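Capsid (Human calicivirus NLV/Boxer/2001/US, PDB 4RDL) builds the norovirus capsid and, through the protruding P domain in this chain, binds the Lewis y tetrasaccharide, a histo-blood group antigen. Local coordinates at residues Tyr206-Gly211 / Tyr276-Pro281; Gly250-Leu255 / Glu268-Pro273; Glu212-Phe217 / Pro230-Gln235. All blocks are in the same frame, centred on the assembly; numbering follows the deposited sequence.

Contact 1: residues Tyr206-Gly211 / Tyr276-Pro281; sequences YPPGFG and YMTCVP
Pro208 and Thr278 reach toward each other, the proline ring offering CD to the methyl CG2 of Thr278 at 3.9 Å. Just past the end of the strand, Val280 makes a second touch: its CG2 methyl comes within 3.6 Å of Gly211 O and 3.8 Å of Phe210 O, so that a small branched side chain packs against bare backbone. At the opposite end Tyr276 stretches across to the loop. Its OH ends 3.5 Å from Tyr206 O, and the carbonyl approaches the ring obliquely.

Torsions and second-shell partners place these groups. Thr278 suits its position because its two branches do different work: with chi1 at 65°, OG1 sits between the backbone N and the carbonyl carbon and hydrogen-bonds to Glu212 OE1, while CG2, anti to the carbonyl carbon, is the branch presented to Pro208. The loop itself is shaped by its prolines and glycines. The rings of Pro207 and Pro208 restrict their own phi, whereas Gly209 (phi 118°) and Gly211 (phi 81°) take backbone shapes that are easiest without a CB. Phe210 turns its ring away from the strand to meet Tyr305, and its O accepts a hydrogen bond from Gln307 NE2 near the C terminus.

The segment 206-211 thus runs over Tyr276-Pro281 without pairing with them as a strand. Strand 276-279 instead has its backbone partners on its two edges, Lys270 of strand 265-272 along one, Ala213 and Val215 of strand 213-220 along the other, and the loop covers the face carrying Tyr276 and Thr278 just before leading into strand 213-220.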
# COMPACT_ATOMS: atom_id res chain seq x y z
N TYR A 206 26.58 5.11 2.82
CA TYR A 206 27.58 5.90 2.11
C TYR A 206 27.92 5.23 0.79
O TYR A 206 27.98 4.00 0.71
CB TYR A 206 28.85 6.04 2.94
CG TYR A 206 28.61 6.63 4.30
CD1 TYR A 206 28.48 8.01 4.47
CD2 TYR A 206 28.50 5.83 5.43
CE1 TYR A 206 28.26 8.56 5.71
CE2 TYR A 206 28.27 6.37 6.67
CZ TYR A 206 28.15 7.73 6.81
OH TYR A 206 27.93 8.27 8.05
N PRO A 207 28.17 6.04 -0.25
CA PRO A 207 28.53 5.52 -1.57
C PRO A 207 29.91 4.86 -1.53
O PRO A 207 30.77 5.28 -0.75
CB PRO A 207 28.53 6.76 -2.45
CG PRO A 207 28.90 7.87 -1.52
CD PRO A 207 28.26 7.51 -0.20
N PRO A 208 30.12 3.83 -2.36
CA PRO A 208 31.32 2.98 -2.29
C PRO A 208 32.56 3.50 -3.02
O PRO A 208 33.66 3.04 -2.71
CB PRO A 208 30.84 1.68 -2.94
CG PRO A 208 29.81 2.12 -3.92
CD PRO A 208 29.11 3.30 -3.29
N GLY A 209 32.39 4.41 -3.97
CA GLY A 209 33.51 4.86 -4.79
C GLY A 209 33.28 4.54 -6.25
O GLY A 209 32.15 4.31 -6.67
N PHE A 210 34.35 4.53 -7.04
CA PHE A 210 34.27 4.20 -8.46
C PHE A 210 33.29 5.08 -9.22
O PHE A 210 32.69 4.66 -10.22
CB PHE A 210 33.94 2.71 -8.66
CG PHE A 210 34.76 1.80 -7.79
CD1 PHE A 210 34.20 1.18 -6.69
CD2 PHE A 210 36.10 1.60 -8.07
CE1 PHE A 210 34.95 0.35 -5.89
CE2 PHE A 210 36.86 0.77 -7.26
CZ PHE A 210 36.29 0.15 -6.17
N GLY A 211 33.14 6.32 -8.73
CA GLY A 211 32.30 7.31 -9.38
C GLY A 211 30.84 7.13 -9.04
O GLY A 211 29.98 7.81 -9.59
N TYR A 276 20.62 -1.15 -1.07
CA TYR A 276 20.48 0.10 -1.80
C TYR A 276 21.20 -0.08 -3.13
O TYR A 276 21.93 -1.06 -3.33
CB TYR A 276 21.09 1.28 -1.02
CG TYR A 276 22.59 1.21 -0.90
CD1 TYR A 276 23.41 1.95 -1.75
CD2 TYR A 276 23.20 0.42 0.07
CE1 TYR A 276 24.79 1.88 -1.65
CE2 TYR A 276 24.58 0.35 0.18
CZ TYR A 276 25.37 1.09 -0.68
OH TYR A 276 26.74 1.03 -0.58
N MET A 277 20.99 0.84 -4.06
CA MET A 277 21.71 0.73 -5.32
C MET A 277 22.42 2.01 -5.73
O MET A 277 22.11 3.10 -5.24
CB MET A 277 20.85 0.15 -6.45
CG MET A 277 19.85 1.09 -7.05
SD MET A 277 18.88 0.35 -8.41
CE MET A 277 17.79 -0.79 -7.54
N THR A 278 23.41 1.86 -6.59
CA THR A 278 24.17 2.99 -7.09
C THR A 278 24.19 3.00 -8.60
O THR A 278 23.84 2.00 -9.25
CB THR A 278 25.62 2.94 -6.62
OG1 THR A 278 26.26 1.80 -7.20
CG2 THR A 278 25.70 2.86 -5.09
N CYS A 279 24.61 4.13 -9.15
CA CYS A 279 24.85 4.28 -10.57
C CYS A 279 26.02 5.23 -10.73
O CYS A 279 26.46 5.86 -9.77
CB CYS A 279 23.63 4.89 -11.26
SG CYS A 279 23.35 6.65 -10.84
N VAL A 280 26.52 5.35 -11.95
CA VAL A 280 27.35 6.49 -12.30
C VAL A 280 26.48 7.39 -13.15
O VAL A 280 26.12 7.04 -14.28
CB VAL A 280 28.63 6.08 -13.05
CG1 VAL A 280 29.38 7.33 -13.51
CG2 VAL A 280 29.52 5.25 -12.15
N PRO A 281 26.08 8.54 -12.59
CA PRO A 281 25.10 9.39 -13.27
C PRO A 281 25.73 10.19 -14.39
O PRO A 281 26.96 10.32 -14.44
CB PRO A 281 24.64 10.34 -12.16
CG PRO A 281 25.82 10.46 -11.27
CD PRO A 281 26.48 9.10 -11.29

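Contact 2: residues Gly250-Leu255 / Glu268-Pro273; sequences GDAALL and EFKMYP
Ala253 faces Met271, and Leu255 faces Phe269, in the two arms of a beta hairpin formed by strands 252-258 and 265-272, part of an antiparallel sheet that also takes in strand 35-38, in what corresponds to the P1 subdomain of noroviruses. The N-to-C directions of 252-255 and 268-272 make an angle of 152°, close to antiparallel, and four backbone hydrogen bonds join them. Ala253 and Met271 form one hydrogen-bonded pair, closed by Ala253 N to Met271 O (2.7 Å) and by the nearly straight Met271 N to Ala253 O (2.8 Å). Leu255 and Phe269 repeat this pattern, and Leu254 opposite Lys270 is the non-hydrogen-bonded pair between them, where CA-H groups point at the flanking carbonyls.

Aromatic contact comes next. The methyl of Ala252 lies over one face of the Tyr272 ring, a CH-pi contact 4.2 Å from CB to the ring centroid; this small methyl fits under the ring, with Ala252 CB 3.9 Å from Tyr272 CE1. Past it, Pro273 brings CD to 3.2 Å from Asp251 O.

The charged groups find their polar partners beyond the two segments. Lys270 packs its CE 4.1 Å from Ala252 CB, then delivers NZ to a salt bridge with Glu212. Glu268 crosses Leu254, while its OE2 hydrogen-bonds to Tyr306 OH and His256 NE2; Asp251 forms a salt bridge with Arg304.

Apolar packing dominates the face bearing Ala253, Leu255, Phe269 and Met271. The flexible Met271 chain bends at chi2 (-148°) and chi3, and its CG and, farther off, SD lie by the CD1 branch of Leu255. There Leu255 CD1 presses on Met271 CG at 3.4 Å, tighter than normal van der Waals contact.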
# COMPACT_ATOMS: atom_id res chain seq x y z
N GLY A 250 28.05 -12.26 -3.68
CA GLY A 250 29.07 -11.39 -4.24
C GLY A 250 29.06 -10.03 -3.58
O GLY A 250 28.20 -9.75 -2.74
N ASP A 251 30.01 -9.18 -3.97
CA ASP A 251 30.09 -7.83 -3.41
C ASP A 251 28.88 -6.99 -3.78
O ASP A 251 28.41 -6.16 -2.98
CB ASP A 251 31.33 -7.10 -3.93
CG ASP A 251 32.63 -7.70 -3.42
OD1 ASP A 251 32.60 -8.44 -2.42
OD2 ASP A 251 33.68 -7.40 -4.04
N ALA A 252 28.39 -7.17 -5.00
CA ALA A 252 27.27 -6.37 -5.50
C ALA A 252 26.46 -7.17 -6.50
O ALA A 252 27.00 -8.05 -7.19
CB ALA A 252 27.78 -5.09 -6.14
N ALA A 253 25.17 -6.87 -6.58
CA ALA A 253 24.30 -7.44 -7.60
C ALA A 253 24.20 -6.46 -8.76
O ALA A 253 23.69 -5.35 -8.59
CB ALA A 253 22.91 -7.73 -7.01
N LEU A 254 24.67 -6.87 -9.93
CA LEU A 254 24.57 -6.04 -11.13
C LEU A 254 23.14 -6.14 -11.66
O LEU A 254 22.64 -7.24 -11.91
CB LEU A 254 25.54 -6.52 -12.22
CG LEU A 254 25.41 -5.83 -13.58
CD1 LEU A 254 25.77 -4.36 -13.49
CD2 LEU A 254 26.27 -6.53 -14.64
N LEU A 255 22.50 -4.98 -11.82
CA LEU A 255 21.18 -4.90 -12.43
C LEU A 255 21.25 -4.14 -13.74
O LEU A 255 22.01 -3.18 -13.87
CB LEU A 255 20.18 -4.15 -11.54
CG LEU A 255 20.08 -4.55 -10.08
CD1 LEU A 255 18.96 -3.73 -9.44
CD2 LEU A 255 19.80 -6.03 -9.94
N GLU A 268 22.99 0.59 -16.31
CA GLU A 268 23.43 -0.38 -15.31
C GLU A 268 23.40 0.21 -13.91
O GLU A 268 23.65 1.40 -13.72
CB GLU A 268 24.86 -0.83 -15.58
CG GLU A 268 25.09 -1.50 -16.90
CD GLU A 268 26.45 -2.15 -16.92
OE1 GLU A 268 27.45 -1.41 -16.82
OE2 GLU A 268 26.52 -3.40 -16.97
N PHE A 269 23.15 -0.66 -12.93
CA PHE A 269 23.13 -0.27 -11.52
C PHE A 269 23.79 -1.37 -10.70
O PHE A 269 23.77 -2.54 -11.09
CB PHE A 269 21.69 -0.08 -11.03
CG PHE A 269 20.95 1.03 -11.73
CD1 PHE A 269 20.86 2.28 -11.15
CD2 PHE A 269 20.37 0.82 -12.97
CE1 PHE A 269 20.18 3.31 -11.78
CE2 PHE A 269 19.70 1.85 -13.62
CZ PHE A 269 19.60 3.09 -13.01
N LYS A 270 24.39 -1.01 -9.57
CA LYS A 270 24.92 -2.01 -8.65
C LYS A 270 24.14 -1.95 -7.34
O LYS A 270 24.04 -0.88 -6.73
CB LYS A 270 26.41 -1.79 -8.41
CG LYS A 270 27.24 -2.20 -9.64
CD LYS A 270 28.65 -1.61 -9.63
CE LYS A 270 29.52 -2.20 -8.53
NZ LYS A 270 30.86 -1.56 -8.52
N MET A 271 23.57 -3.09 -6.93
CA MET A 271 22.88 -3.19 -5.65
C MET A 271 23.83 -3.79 -4.64
O MET A 271 24.43 -4.84 -4.89
CB MET A 271 21.67 -4.12 -5.74
CG MET A 271 20.41 -3.57 -6.36
SD MET A 271 18.97 -4.35 -5.57
CE MET A 271 18.83 -3.35 -4.10
N TYR A 272 23.96 -3.16 -3.48
CA TYR A 272 24.86 -3.66 -2.46
C TYR A 272 24.08 -4.42 -1.39
O TYR A 272 22.87 -4.20 -1.24
CB TYR A 272 25.70 -2.51 -1.89
CG TYR A 272 26.71 -2.00 -2.89
CD1 TYR A 272 27.98 -2.53 -2.95
CD2 TYR A 272 26.37 -1.01 -3.81
CE1 TYR A 272 28.91 -2.08 -3.88
CE2 TYR A 272 27.28 -0.56 -4.74
CZ TYR A 272 28.55 -1.10 -4.78
OH TYR A 272 29.47 -0.65 -5.71
N PRO A 273 24.75 -5.34 -0.68
CA PRO A 273 24.08 -6.23 0.28
C PRO A 273 23.25 -5.50 1.33
O PRO A 273 22.26 -6.05 1.82
CB PRO A 273 25.24 -6.98 0.93
CG PRO A 273 26.32 -6.98 -0.13
CD PRO A 273 26.19 -5.63 -0.79

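Contact 3: residues Glu212-Phe217 / Pro230-Gln235; sequences EAIVYF and PCTLPQ
Phe217 and Pro234 are brought together by a chi1 of -59° in the phenylalanine, which puts CG beside its own backbone N and swings the ring to Pro234. Tyr216, one residue earlier in the strand and so on its other side, has a like chi1 of -61° and lays its ring along Thr232.

The Phe217 ring is sandwiched. Pro234 CD covers one face in a CH-pi contact, 3.9 Å from the ring centroid, and Val215 CG1 lies over the opposite face, while the carbonyl end of Thr232 meets the ring edge. The rigid proline ring presents CH groups to the face, and Pro234 stands at the N-cap position just before helix 235-244.

On the other side, Tyr216 and Thr232 lie alongside, pointing the same way, with Tyr216 CE1 3.8 Å from Thr232 CG2. Pro230 CB adds its bulk 3.9 Å from Tyr216 CB, and Ile214 CG2 rests on one ring face; beyond them Trp186 meets the ring edge-to-face.

The backbones hold this packing in place. Phe217 N donates to Cys231 O (2.8 Å) and Cys231 N to Phe217 O (2.9 Å), making an antiparallel hydrogen-bonded pair, and the slim Cys231 side chain fits against Phe217 CB. Beyond that pair, a water lies 2.7 Å from both Val215 O and Thr232 O.

A hairpin of strands 213-220 and 228-231 whose second arm peels away into a helix is what results, joining sheet to helix in the buried part of the fold.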
# COMPACT_ATOMS: atom_id res chain seq x y z
N GLU A 212 30.55 6.21 -8.12
CA GLU A 212 29.17 5.82 -7.85
C GLU A 212 28.43 6.76 -6.92
O GLU A 212 29.00 7.38 -6.02
CB GLU A 212 29.11 4.38 -7.34
CG GLU A 212 29.63 3.38 -8.37
CD GLU A 212 29.71 1.95 -7.87
OE1 GLU A 212 28.97 1.59 -6.93
OE2 GLU A 212 30.51 1.19 -8.44
N ALA A 213 27.13 6.85 -7.16
CA ALA A 213 26.23 7.67 -6.35
C ALA A 213 25.00 6.86 -6.00
O ALA A 213 24.50 6.08 -6.81
CB ALA A 213 25.83 8.93 -7.11
N ILE A 214 24.50 7.04 -4.78
CA ILE A 214 23.29 6.37 -4.33
C ILE A 214 22.10 6.81 -5.17
O ILE A 214 21.93 8.01 -5.48
CB ILE A 214 23.03 6.67 -2.84
CG1 ILE A 214 24.18 6.12 -1.99
CG2 ILE A 214 21.69 6.11 -2.39
CD1 ILE A 214 24.17 6.59 -0.55
N VAL A 215 21.28 5.84 -5.55
CA VAL A 215 20.05 6.10 -6.31
C VAL A 215 18.85 6.21 -5.38
O VAL A 215 18.65 5.37 -4.50
CB VAL A 215 19.81 4.96 -7.32
CG1 VAL A 215 18.47 5.14 -8.03
CG2 VAL A 215 20.97 4.89 -8.34
N TYR A 216 18.07 7.25 -5.59
CA TYR A 216 16.80 7.45 -4.87
C TYR A 216 15.63 7.28 -5.81
O TYR A 216 15.63 7.79 -6.93
CB TYR A 216 16.76 8.85 -4.24
CG TYR A 216 17.87 9.04 -3.25
CD1 TYR A 216 17.77 8.52 -1.97
CD2 TYR A 216 19.04 9.71 -3.61
CE1 TYR A 216 18.79 8.67 -1.06
CE2 TYR A 216 20.06 9.87 -2.70
CZ TYR A 216 19.92 9.36 -1.43
OH TYR A 216 20.94 9.52 -0.51
N PHE A 217 14.64 6.52 -5.35
CA PHE A 217 13.38 6.41 -6.05
C PHE A 217 12.47 7.48 -5.49
O PHE A 217 12.38 7.65 -4.28
CB PHE A 217 12.82 5.00 -5.85
CG PHE A 217 13.75 3.95 -6.36
CD1 PHE A 217 13.71 3.56 -7.69
CD2 PHE A 217 14.71 3.39 -5.53
CE1 PHE A 217 14.60 2.63 -8.18
CE2 PHE A 217 15.61 2.45 -6.01
CZ PHE A 217 15.55 2.06 -7.33
N PRO A 230 12.19 11.01 -1.50
CA PRO A 230 13.21 10.04 -1.92
C PRO A 230 13.21 8.82 -1.00
O PRO A 230 13.02 8.96 0.21
CB PRO A 230 14.50 10.82 -1.73
CG PRO A 230 14.21 11.66 -0.50
CD PRO A 230 12.73 12.02 -0.57
N CYS A 231 13.43 7.63 -1.57
CA CYS A 231 13.62 6.41 -0.80
C CYS A 231 14.72 5.58 -1.47
O CYS A 231 15.07 5.83 -2.63
CB CYS A 231 12.32 5.62 -0.66
SG CYS A 231 11.76 4.82 -2.17
N THR A 232 15.29 4.63 -0.75
CA THR A 232 16.41 3.87 -1.29
C THR A 232 16.03 2.52 -1.91
O THR A 232 16.84 1.89 -2.58
CB THR A 232 17.57 3.74 -0.27
OG1 THR A 232 17.04 3.47 1.04
CG2 THR A 232 18.39 5.03 -0.22
N LEU A 233 14.78 2.08 -1.71
CA LEU A 233 14.26 0.91 -2.42
C LEU A 233 12.75 1.03 -2.63
O LEU A 233 12.03 1.50 -1.75
CB LEU A 233 14.49 -0.38 -1.63
CG LEU A 233 15.87 -1.02 -1.51
CD1 LEU A 233 15.82 -2.21 -0.56
CD2 LEU A 233 16.40 -1.42 -2.90
N PRO A 234 12.26 0.54 -3.78
CA PRO A 234 10.81 0.37 -3.95
C PRO A 234 10.29 -0.62 -2.91
O PRO A 234 10.98 -1.59 -2.57
CB PRO A 234 10.68 -0.22 -5.35
CG PRO A 234 11.97 0.13 -6.05
CD PRO A 234 13.01 0.07 -4.97
N GLN A 235 9.07 -0.40 -2.42
CA GLN A 235 8.54 -1.30 -1.41
C GLN A 235 8.47 -2.75 -1.91
O GLN A 235 8.72 -3.69 -1.17
CB GLN A 235 7.15 -0.85 -0.96
CG GLN A 235 6.59 -1.72 0.16
CD GLN A 235 7.46 -1.70 1.40
OE1 GLN A 235 8.15 -0.72 1.66
NE2 GLN A 235 7.42 -2.78 2.18
O HOH W 1 19.22 2.89 -3.50

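In the fold
From the N terminus, the loop 206-211 comes first and passes straight into strand 213-220. Contact 3 then closes the short hairpin to strand 228-231, after which the chain enters helix 235-244. Contact 2 closes a second hairpin, of strands 252-258 and 265-272, and the next strand, 276-279, returns to the starting loop to close contact 1. Contacts 2 and 3 therefore follow in series, both nested inside the long loop of contact 1, and none cross. Strand 276-279 lies between strands 213-220 and 265-272, merging both hairpins into one antiparallel sheet, with Glu212 as a shared polar hub. The turn of the contact 3 hairpin carries Val224, a glycan-pocket residue.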